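Local coordinates for protein KP6 killer toxin subunit beta (Ustilago maydis virus P6, PDB 4GVB) that forms one half of a secreted viral killer toxin, acting with its alpha partner to kill sensitive fungal cells of the same or related species, at residues G18-S30 with G37-K49. Sequence-based numbering, arbitrary orientation.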
loop_
_atom_site.group_PDB
_atom_site.type_symbol
_atom_site.label_atom_id
_atom_site.label_comp_id
_atom_site.label_asym_id
_atom_site.label_seq_id
_atom_site.Cartn_x
_atom_site.Cartn_y
_atom_site.Cartn_z
ATOM N N GLY B 18 8.732 0.368 -16.484
ATOM C CA GLY B 18 7.955 1.007 -15.444
ATOM C C GLY B 18 6.482 0.906 -15.773
ATOM O O GLY B 18 5.828 1.907 -16.066
ATOM N N VAL B 19 5.952 -0.312 -15.724
ATOM C CA VAL B 19 4.540 -0.526 -16.028
ATOM C C VAL B 19 3.653 0.026 -14.896
ATOM O O VAL B 19 4.109 0.151 -13.757
ATOM C CB VAL B 19 4.247 -2.014 -16.325
ATOM C CG1 VAL B 19 4.364 -2.866 -15.062
ATOM C CG2 VAL B 19 2.886 -2.170 -16.966
ATOM N N ARG B 20 2.413 0.393 -15.223
ATOM C CA ARG B 20 1.432 0.854 -14.236
ATOM C C ARG B 20 1.252 -0.194 -13.146
ATOM O O ARG B 20 1.121 -1.367 -13.460
ATOM C CB ARG B 20 0.059 0.995 -14.891
ATOM C CG ARG B 20 -0.054 2.002 -15.987
ATOM C CD ARG B 20 -1.298 1.703 -16.820
ATOM N NE ARG B 20 -2.489 1.478 -15.995
ATOM C CZ ARG B 20 -3.713 1.303 -16.490
ATOM N NH1 ARG B 20 -3.891 1.330 -17.800
ATOM N NH2 ARG B 20 -4.759 1.108 -15.690
ATOM N N LEU B 21 1.226 0.224 -11.883
ATOM C CA LEU B 21 0.883 -0.696 -10.793
ATOM C C LEU B 21 -0.407 -0.186 -10.200
ATOM O O LEU B 21 -0.398 0.656 -9.302
ATOM C CB LEU B 21 1.978 -0.709 -9.722
ATOM C CG LEU B 21 3.378 -1.180 -10.115
ATOM C CD1 LEU B 21 4.373 -1.039 -8.942
ATOM C CD2 LEU B 21 3.327 -2.586 -10.632
ATOM N N ASP B 22 -1.526 -0.673 -10.724
ATOM C CA ASP B 22 -2.818 -0.052 -10.452
ATOM C C ASP B 22 -3.233 -0.034 -8.970
ATOM O O ASP B 22 -3.676 0.977 -8.459
ATOM C CB ASP B 22 -3.908 -0.664 -11.349
ATOM C CG ASP B 22 -3.714 -0.317 -12.834
ATOM O OD1 ASP B 22 -3.019 0.679 -13.156
ATOM O OD2 ASP B 22 -4.272 -1.039 -13.685
ATOM N N ALA B 23 -3.076 -1.152 -8.278
ATOM C CA ALA B 23 -3.489 -1.223 -6.883
ATOM C C ALA B 23 -2.644 -0.301 -6.004
ATOM O O ALA B 23 -3.117 0.241 -4.992
ATOM C CB ALA B 23 -3.419 -2.654 -6.397
ATOM N N VAL B 24 -1.392 -0.120 -6.402
ATOM C CA VAL B 24 -0.495 0.798 -5.708
ATOM C C VAL B 24 -0.966 2.234 -5.937
ATOM O O VAL B 24 -1.075 3.036 -5.004
ATOM C CB VAL B 24 0.967 0.613 -6.195
ATOM C CG1 VAL B 24 1.900 1.502 -5.406
ATOM C CG2 VAL B 24 1.399 -0.854 -6.042
ATOM N N THR B 25 -1.248 2.566 -7.198
ATOM C CA THR B 25 -1.812 3.870 -7.512
ATOM C C THR B 25 -3.117 4.112 -6.727
ATOM O O THR B 25 -3.301 5.181 -6.150
ATOM C CB THR B 25 -2.080 4.032 -9.024
ATOM O OG1 THR B 25 -0.892 3.703 -9.766
ATOM C CG2 THR B 25 -2.468 5.440 -9.327
ATOM N N ARG B 26 -4.017 3.127 -6.742
ATOM C CA ARG B 26 -5.275 3.230 -6.009
ATOM C C ARG B 26 -5.032 3.527 -4.518
ATOM O O ARG B 26 -5.696 4.375 -3.915
ATOM C CB ARG B 26 -6.082 1.936 -6.191
ATOM C CG ARG B 26 -7.327 1.841 -5.357
ATOM C CD ARG B 26 -8.163 0.626 -5.770
ATOM N NE ARG B 26 -8.300 0.533 -7.223
ATOM C CZ ARG B 26 -7.774 -0.436 -7.958
ATOM N NH1 ARG B 26 -7.075 -1.400 -7.370
ATOM N NH2 ARG B 26 -7.947 -0.443 -9.272
ATOM N N ALA B 27 -4.068 2.831 -3.927
ATOM C CA ALA B 27 -3.789 3.012 -2.502
ATOM C C ALA B 27 -3.226 4.402 -2.240
ATOM O O ALA B 27 -3.616 5.079 -1.295
ATOM C CB ALA B 27 -2.822 1.937 -2.006
ATOM N N ALA B 28 -2.312 4.835 -3.100
ATOM C CA ALA B 28 -1.685 6.141 -2.942
ATOM C C ALA B 28 -2.685 7.270 -3.134
ATOM O O ALA B 28 -2.609 8.296 -2.461
ATOM C CB ALA B 28 -0.515 6.284 -3.921
ATOM N N CYS B 29 -3.617 7.063 -4.064
ATOM C CA CYS B 29 -4.598 8.083 -4.440
ATOM C C CYS B 29 -5.622 8.383 -3.339
ATOM O O CYS B 29 -6.105 9.507 -3.238
ATOM C CB CYS B 29 -5.334 7.682 -5.723
ATOM S SG CYS B 29 -6.200 9.060 -6.549
ATOM N N SER B 30 -5.950 7.393 -2.514
ATOM C CA SER B 30 -6.880 7.630 -1.406
ATOM C C SER B 30 -6.152 7.858 -0.074
ATOM O O SER B 30 -5.333 8.771 0.063
ATOM C CB SER B 30 -7.881 6.476 -1.290
ATOM O OG SER B 30 -7.207 5.260 -1.039
ATOM N N GLY B 37 -7.374 12.054 -3.892
ATOM C CA GLY B 37 -7.830 12.430 -5.220
ATOM C C GLY B 37 -8.779 11.374 -5.741
ATOM O O GLY B 37 -9.251 10.539 -4.973
ATOM N N TYR B 38 -9.070 11.379 -7.037
ATOM C CA TYR B 38 -9.875 10.280 -7.557
ATOM C C TYR B 38 -9.131 9.452 -8.591
ATOM O O TYR B 38 -8.292 9.972 -9.341
ATOM C CB TYR B 38 -11.232 10.754 -8.082
ATOM C CG TYR B 38 -11.162 11.489 -9.395
ATOM C CD1 TYR B 38 -11.429 10.834 -10.590
ATOM C CD2 TYR B 38 -10.826 12.835 -9.436
ATOM C CE1 TYR B 38 -11.361 11.501 -11.810
ATOM C CE2 TYR B 38 -10.761 13.522 -10.643
ATOM C CZ TYR B 38 -11.032 12.843 -11.827
ATOM O OH TYR B 38 -10.964 13.516 -13.030
ATOM N N TYR B 39 -9.451 8.162 -8.620
ATOM C CA TYR B 39 -8.744 7.198 -9.441
ATOM C C TYR B 39 -9.573 6.775 -10.642
ATOM O O TYR B 39 -10.740 6.444 -10.503
ATOM C CB TYR B 39 -8.405 5.965 -8.606
ATOM C CG TYR B 39 -7.722 4.900 -9.413
ATOM C CD1 TYR B 39 -6.380 5.021 -9.746
ATOM C CD2 TYR B 39 -8.416 3.784 -9.867
ATOM C CE1 TYR B 39 -5.748 4.063 -10.500
ATOM C CE2 TYR B 39 -7.782 2.809 -10.622
ATOM C CZ TYR B 39 -6.440 2.964 -10.932
ATOM O OH TYR B 39 -5.787 2.021 -11.676
ATOM N N THR B 40 -8.961 6.761 -11.822
ATOM C CA THR B 40 -9.675 6.376 -13.036
ATOM C C THR B 40 -9.273 4.993 -13.509
ATOM O O THR B 40 -8.158 4.790 -13.984
ATOM C CB THR B 40 -9.446 7.388 -14.167
ATOM O OG1 THR B 40 -9.843 8.692 -13.725
ATOM C CG2 THR B 40 -10.239 6.992 -15.413
ATOM N N GLU B 41 -10.191 4.040 -13.392
ATOM C CA GLU B 41 -9.878 2.639 -13.660
ATOM C C GLU B 41 -9.240 2.353 -15.030
ATOM O O GLU B 41 -8.288 1.580 -15.114
ATOM C CB GLU B 41 -11.120 1.763 -13.432
ATOM C CG GLU B 41 -10.817 0.267 -13.332
ATOM C CD GLU B 41 -12.073 -0.594 -13.167
ATOM O OE1 GLU B 41 -12.597 -1.077 -14.201
ATOM O OE2 GLU B 41 -12.530 -0.794 -12.009
ATOM N N LYS B 42 -9.740 2.969 -16.098
ATOM C CA LYS B 42 -9.283 2.608 -17.442
ATOM C C LYS B 42 -7.863 3.055 -17.789
ATOM O O LYS B 42 -7.119 2.312 -18.438
ATOM C CB LYS B 42 -10.283 3.038 -18.532
ATOM C CG LYS B 42 -10.759 4.487 -18.469
ATOM C CD LYS B 42 -11.821 4.760 -19.546
ATOM C CE LYS B 42 -12.364 6.195 -19.472
ATOM N NZ LYS B 42 -13.262 6.406 -18.284
ATOM N N ASP B 43 -7.483 4.257 -17.361
ATOM C CA ASP B 43 -6.148 4.767 -17.670
ATOM C C ASP B 43 -5.204 4.755 -16.461
ATOM O O ASP B 43 -4.012 5.020 -16.605
ATOM C CB ASP B 43 -6.228 6.173 -18.262
ATOM C CG ASP B 43 -6.872 7.161 -17.318
ATOM O OD1 ASP B 43 -6.594 7.105 -16.100
ATOM O OD2 ASP B 43 -7.662 7.998 -17.799
ATOM N N GLY B 44 -5.749 4.477 -15.279
ATOM C CA GLY B 44 -4.940 4.221 -14.099
ATOM C C GLY B 44 -4.305 5.430 -13.435
ATOM O O GLY B 44 -3.387 5.287 -12.619
ATOM N N PHE B 45 -4.780 6.624 -13.769
ATOM C CA PHE B 45 -4.232 7.830 -13.151
ATOM C C PHE B 45 -5.028 8.269 -11.943
ATOM O O PHE B 45 -6.231 8.036 -11.870
ATOM C CB PHE B 45 -4.181 8.980 -14.156
ATOM C CG PHE B 45 -2.988 8.936 -15.063
ATOM C CD1 PHE B 45 -3.046 8.270 -16.272
ATOM C CD2 PHE B 45 -1.812 9.569 -14.708
ATOM C CE1 PHE B 45 -1.951 8.233 -17.108
ATOM C CE2 PHE B 45 -0.710 9.537 -15.539
ATOM C CZ PHE B 45 -0.774 8.866 -16.733
ATOM N N CYS B 46 -4.343 8.906 -11.003
ATOM C CA CYS B 46 -4.976 9.610 -9.902
ATOM C C CYS B 46 -5.017 11.095 -10.253
ATOM O O CYS B 46 -4.004 11.677 -10.652
ATOM C CB CYS B 46 -4.173 9.379 -8.622
ATOM S SG CYS B 46 -4.696 10.288 -7.171
ATOM N N ARG B 47 -6.184 11.708 -10.119
ATOM C CA ARG B 47 -6.340 13.121 -10.428
ATOM C C ARG B 47 -6.856 13.901 -9.225
ATOM O O ARG B 47 -7.472 13.327 -8.327
ATOM C CB ARG B 47 -7.298 13.293 -11.605
ATOM C CG ARG B 47 -6.818 12.672 -12.903
ATOM C CD ARG B 47 -7.954 12.648 -13.918
ATOM N NE ARG B 47 -7.480 12.375 -15.273
ATOM C CZ ARG B 47 -7.295 11.155 -15.763
ATOM N NH1 ARG B 47 -7.533 10.084 -15.008
ATOM N NH2 ARG B 47 -6.864 11.003 -17.009
ATOM N N ALA B 48 -6.592 15.203 -9.208
ATOM C CA ALA B 48 -7.145 16.084 -8.188
ATOM C C ALA B 48 -8.665 16.161 -8.354
ATOM O O ALA B 48 -9.178 16.147 -9.474
ATOM C CB ALA B 48 -6.530 17.460 -8.291
ATOM N N LYS B 49 -9.387 16.230 -7.241
ATOM C CA LYS B 49 -10.843 16.323 -7.296
ATOM C C LYS B 49 -11.304 17.691 -7.811
ATOM O O LYS B 49 -12.319 17.796 -8.504
ATOM C CB LYS B 49 -11.445 16.021 -5.920
ATOM C CG LYS B 49 -11.125 14.621 -5.427
ATOM C CD LYS B 49 -11.771 14.308 -4.092
ATOM C CE LYS B 49 -11.818 12.801 -3.869
ATOM N NZ LYS B 49 -12.507 12.422 -2.601
HETATM O O HOH W 1 -1.928 2.929 -12.190
#
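Cys-29, in the last turn of helix 22-29, is joined to Cys-46 by a disulfide whose CB-SG-SG-CB torsion is 78°. Both SG atoms stand anti to their own backbone N, which carries each sulfur across the gap between helix and hairpin. Beside this link, Gly-37 N donates to Cys-29 O at 2.9 Å and 167°, fixing the start of the hairpin to the helix end.

Tyr-39 lies along the helix flank. Its CE1 edge meets the methyl CG2 of Thr-25 at 3.7 Å, near the ring plane, while Arg-26 NH2 comes obliquely to CE2 at 3.5 Å; the guanidinium plane stands 81° from that of the ring. The phenol oxygen reaches the start of the helix, with OH 3.3 Å from Asp-22 CB.

Arg-20 bends at chi3 and lays one guanidinium face over Asp-43 O, while its NE donates to Asp-22 OD1 at 3.0 Å through the oxygen's syn lone pair, and NH2 pairs with OD2 in the same salt bridge. That salt bridge orients the group beside the turn; the bond from NH1 to Lys-42 O is weak. A water bridges Asp-22 OD1, Thr-25 OG1 and Gly-44 O, and Thr-25 OG1 is also hydrogen-bonded to Cys-11 N of strand 7-13. The whole is a short helix disulfide-linked to a two-stranded antiparallel beta hairpin in a small, disulfide-rich secreted toxin subunit.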